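Local coordinates for periplasmic molybdate-binding protein (PDB 1ATG), which binds molybdate or tungstate in a cleft between its two domains, probably as the periplasmic receptor of an ABC transporter for molybdate, at residues A[131-134]-A[138-141]; A[89-92]-A[97-100]. One frame throughout, in Å; residues are numbered along the deposited sequence. Where two conformers were deposited one is given.

Interaction 1: A[131-134]-A[138-141]; sequences LDKL and ERIV
Leu134 lies with one methyl over the guanidinium of Arg139: CD2 of Leu134 sits above one face of the group, 3.6 Å from NH1 of Arg139, while the two side chains slant across each other. The arginine chain, bent at its third torsion (chi3 72°), is turned so that NH1 points to NZ of Lys133, which stands near the guanidinium plane, at its edge. NH1 of Arg139 and NZ of Lys133 are 3.3 Å apart, two donors that share an acceptor, OE1 of Gln137. The remaining guanidinium nitrogens bond to backbone carbonyls within residues 101-105, so the buried N-H groups find acceptors, although these neutral oxygens probably ease rather than cancel the adjacent charges. The turn that joins the two segments is a Schellman motif ending helix 131-136, with Glu138 at positive phi, and leads into strand 140-143. Its six-to-one bond runs from N of Arg139 to O of Leu134 (3.0 Å). Beyond the turn, Ile140 reaches back to the helix: its CD1 is 3.7 Å from CD1 of Leu131, the two chains crossing at about a right angle, and 4.0 Å from CB of Leu134. Leu125 of helix 116-127 touches both Leu131 and Ile140.

Interaction 2: A[89-92]-A[97-100]; sequences PGLV and KVLA
Val98 pushes its branched side chain against the backbone and side chains of Leu91 and Val92, and its two methyls divide the work. CG2 of Val98 is 3.5 Å from the carbonyl O of Leu91, and the same methyl also meets CD1 of Leu91 at 4.1 Å. CG1 of Val98 turns to the next residue, 4.1 Å from CA of Val92 and 4.4 Å from CG1 of Val92. The rotamer explains this split: with chi1 at 65°, CG1 lies between the backbone N and the carbonyl carbon of its own residue, while CG2 is opposite the N. Leu91 has an extended first torsion (chi1 179°) and a chi2 of 57°, which bring CD1 to the valine, the two side chains crossing at about a right angle. Cutting Val98 back to an alanine removes both methyls and is likely to open a gap beside CD1 of Leu91 and CG1 of Val92, which would lose their apolar partner across the contact. Polar bonds hold both sides: residues 97-100 form a short 3-10 turn, N of Ala100 bonding to O of Lys97, and the carboxylate of Asp93 accepts from N of Lys97 and N of Val98, while N of Val92 bonds to OG of Ser178 in strand 178-180. The whole contact lies in the loop between strands 75-86 and 107-110, where Leu91 and Val92 rest on Ser86 of strand 75-86 and Leu160 of strand 160-164, and Val92 also meets Trp180 of strand 178-180.

Interaction 2 closes along the chain before interaction 1 opens, and their centres are about 15 Å apart on the same side of the molecule. They meet where CD1 of Leu134 packs at 4.2 Å from O of Leu99. Trp104 links them further: its ring NH bonds to O of Val98, its backbone O accepts from NH2 of Arg139, and it makes a cation-pi contact with that arginine. The backbone of Arg139 also bonds to Ile107 of strand 107-110, the strand to which the loop of interaction 2 leads. Both contacts lie away from the oxyanion pocket; the side chain of Ile140 is about 14 Å from the bound tungstate.

Interaction 1: A[131-134]-A[138-141]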
loop_
_atom_site.group_PDB
_atom_site.type_symbol
_atom_site.label_atom_id
_atom_site.label_comp_id
_atom_site.label_asym_id
_atom_site.label_seq_id
_atom_site.Cartn_x
_atom_site.Cartn_y
_atom_site.Cartn_z
ATOM N N LEU A 131 -18.679 11.500 0.639
ATOM C CA LEU A 131 -18.871 10.092 0.356
ATOM C C LEU A 131 -20.291 9.787 -0.082
ATOM O O LEU A 131 -20.504 9.074 -1.062
ATOM C CB LEU A 131 -18.471 9.216 1.543
ATOM C CG LEU A 131 -18.513 7.711 1.294
ATOM C CD1 LEU A 131 -17.588 7.333 0.140
ATOM C CD2 LEU A 131 -18.105 6.931 2.544
ATOM N N ASP A 132 -21.288 10.303 0.654
ATOM C CA ASP A 132 -22.672 10.001 0.263
ATOM C C ASP A 132 -23.008 10.528 -1.129
ATOM O O ASP A 132 -23.643 9.778 -1.882
ATOM C CB ASP A 132 -23.632 10.570 1.305
ATOM C CG ASP A 132 -23.547 9.885 2.658
ATOM O OD1 ASP A 132 -23.091 8.735 2.736
ATOM O OD2 ASP A 132 -23.939 10.543 3.653
ATOM N N LYS A 133 -22.622 11.760 -1.392
ATOM C CA LYS A 133 -22.945 12.335 -2.706
ATOM C C LYS A 133 -22.289 11.565 -3.838
ATOM O O LYS A 133 -22.947 11.217 -4.832
ATOM C CB LYS A 133 -22.502 13.797 -2.720
ATOM C CG LYS A 133 -22.492 14.492 -4.072
ATOM C CD LYS A 133 -21.302 15.438 -4.186
ATOM C CE LYS A 133 -21.470 16.444 -5.306
ATOM N NZ LYS A 133 -20.837 15.974 -6.570
ATOM N N LEU A 134 -20.987 11.258 -3.712
ATOM C CA LEU A 134 -20.288 10.578 -4.808
ATOM C C LEU A 134 -20.750 9.146 -4.963
ATOM O O LEU A 134 -20.756 8.591 -6.079
ATOM C CB LEU A 134 -18.777 10.672 -4.601
ATOM C CG LEU A 134 -18.236 12.095 -4.730
ATOM C CD1 LEU A 134 -16.754 12.120 -4.366
ATOM C CD2 LEU A 134 -18.448 12.683 -6.118
ATOM N N GLU A 138 -22.838 7.529 -8.299
ATOM C CA GLU A 138 -22.152 6.409 -8.918
ATOM C C GLU A 138 -20.824 6.824 -9.534
ATOM O O GLU A 138 -20.387 6.328 -10.588
ATOM C CB GLU A 138 -23.077 5.715 -9.936
ATOM C CG GLU A 138 -24.310 5.124 -9.252
ATOM C CD GLU A 138 -25.118 4.227 -10.166
ATOM O OE1 GLU A 138 -25.310 4.591 -11.343
ATOM O OE2 GLU A 138 -25.560 3.154 -9.703
ATOM N N ARG A 139 -20.144 7.758 -8.880
ATOM C CA ARG A 139 -18.850 8.214 -9.393
ATOM C C ARG A 139 -17.685 7.459 -8.813
ATOM O O ARG A 139 -16.583 7.570 -9.371
ATOM C CB ARG A 139 -18.741 9.722 -9.189
ATOM C CG ARG A 139 -19.731 10.356 -10.183
ATOM C CD ARG A 139 -19.891 11.821 -9.911
ATOM N NE ARG A 139 -18.724 12.608 -10.282
ATOM C CZ ARG A 139 -18.579 13.871 -9.906
ATOM N NH1 ARG A 139 -19.508 14.440 -9.131
ATOM N NH2 ARG A 139 -17.539 14.580 -10.277
ATOM N N ILE A 140 -17.885 6.690 -7.760
ATOM C CA ILE A 140 -16.787 5.924 -7.192
ATOM C C ILE A 140 -16.764 4.560 -7.847
ATOM O O ILE A 140 -17.802 3.878 -7.900
ATOM C CB ILE A 140 -16.945 5.766 -5.672
ATOM C CG1 ILE A 140 -16.926 7.121 -4.978
ATOM C CG2 ILE A 140 -15.871 4.841 -5.121
ATOM C CD1 ILE A 140 -17.353 7.075 -3.520
ATOM N N VAL A 141 -15.622 4.181 -8.385
ATOM C CA VAL A 141 -15.472 2.877 -9.030
ATOM C C VAL A 141 -14.585 2.048 -8.118
ATOM O O VAL A 141 -13.428 2.392 -7.859
ATOM C CB VAL A 141 -14.923 2.993 -10.448
ATOM C CG1 VAL A 141 -14.813 1.617 -11.112
ATOM C CG2 VAL A 141 -15.842 3.867 -11.296
#

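Interaction 2: A[89-92]-A[97-100]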
loop_
_atom_site.group_PDB
_atom_site.type_symbol
_atom_site.label_atom_id
_atom_site.label_comp_id
_atom_site.label_asym_id
_atom_site.label_seq_id
_atom_site.Cartn_x
_atom_site.Cartn_y
_atom_site.Cartn_z
ATOM N N PRO A 89 -2.624 16.529 -16.213
ATOM C CA PRO A 89 -2.065 17.700 -15.554
ATOM C C PRO A 89 -3.153 18.744 -15.369
ATOM O O PRO A 89 -4.067 18.867 -16.196
ATOM C CB PRO A 89 -0.949 18.156 -16.488
ATOM C CG PRO A 89 -0.644 16.974 -17.339
ATOM C CD PRO A 89 -1.972 16.258 -17.515
ATOM N N GLY A 90 -3.130 19.493 -14.268
ATOM C CA GLY A 90 -4.100 20.529 -14.012
ATOM C C GLY A 90 -5.459 20.111 -13.495
ATOM O O GLY A 90 -6.207 21.006 -13.068
ATOM N N LEU A 91 -5.846 18.836 -13.506
ATOM C CA LEU A 91 -7.161 18.446 -13.015
ATOM C C LEU A 91 -7.218 18.467 -11.496
ATOM O O LEU A 91 -8.144 19.028 -10.909
ATOM C CB LEU A 91 -7.578 17.075 -13.549
ATOM C CG LEU A 91 -8.932 16.559 -13.069
ATOM C CD1 LEU A 91 -10.047 17.539 -13.409
ATOM C CD2 LEU A 91 -9.228 15.171 -13.635
ATOM N N VAL A 92 -6.263 17.821 -10.829
ATOM C CA VAL A 92 -6.227 17.813 -9.374
ATOM C C VAL A 92 -5.511 19.075 -8.900
ATOM O O VAL A 92 -4.314 19.239 -9.128
ATOM C CB VAL A 92 -5.551 16.552 -8.831
ATOM C CG1 VAL A 92 -5.485 16.600 -7.311
ATOM C CG2 VAL A 92 -6.325 15.318 -9.279
ATOM N N LYS A 97 -9.921 20.634 -3.945
ATOM C CA LYS A 97 -11.225 21.218 -4.229
ATOM C C LYS A 97 -11.929 20.543 -5.395
ATOM O O LYS A 97 -13.154 20.510 -5.468
ATOM C CB LYS A 97 -11.093 22.714 -4.530
ATOM C CG LYS A 97 -11.029 23.593 -3.289
ATOM C CD LYS A 97 -10.699 25.027 -3.689
ATOM C CE LYS A 97 -10.033 25.775 -2.547
ATOM N NZ LYS A 97 -10.605 25.393 -1.228
ATOM N N VAL A 98 -11.155 19.947 -6.299
ATOM C CA VAL A 98 -11.709 19.210 -7.425
ATOM C C VAL A 98 -12.722 18.168 -6.976
ATOM O O VAL A 98 -13.694 17.931 -7.692
ATOM C CB VAL A 98 -10.576 18.541 -8.223
ATOM C CG1 VAL A 98 -9.832 17.468 -7.436
ATOM C CG2 VAL A 98 -11.130 17.947 -9.513
ATOM N N LEU A 99 -12.550 17.550 -5.816
ATOM C CA LEU A 99 -13.462 16.505 -5.383
ATOM C C LEU A 99 -14.910 16.934 -5.225
ATOM O O LEU A 99 -15.812 16.106 -5.328
ATOM C CB LEU A 99 -12.976 15.919 -4.056
ATOM C CG LEU A 99 -11.723 15.051 -4.174
ATOM C CD1 LEU A 99 -11.186 14.740 -2.780
ATOM C CD2 LEU A 99 -12.010 13.762 -4.926
ATOM N N ALA A 100 -15.136 18.199 -4.890
ATOM C CA ALA A 100 -16.486 18.695 -4.666
ATOM C C ALA A 100 -17.167 19.160 -5.943
ATOM O O ALA A 100 -18.353 19.520 -5.889
ATOM C CB ALA A 100 -16.440 19.836 -3.654
#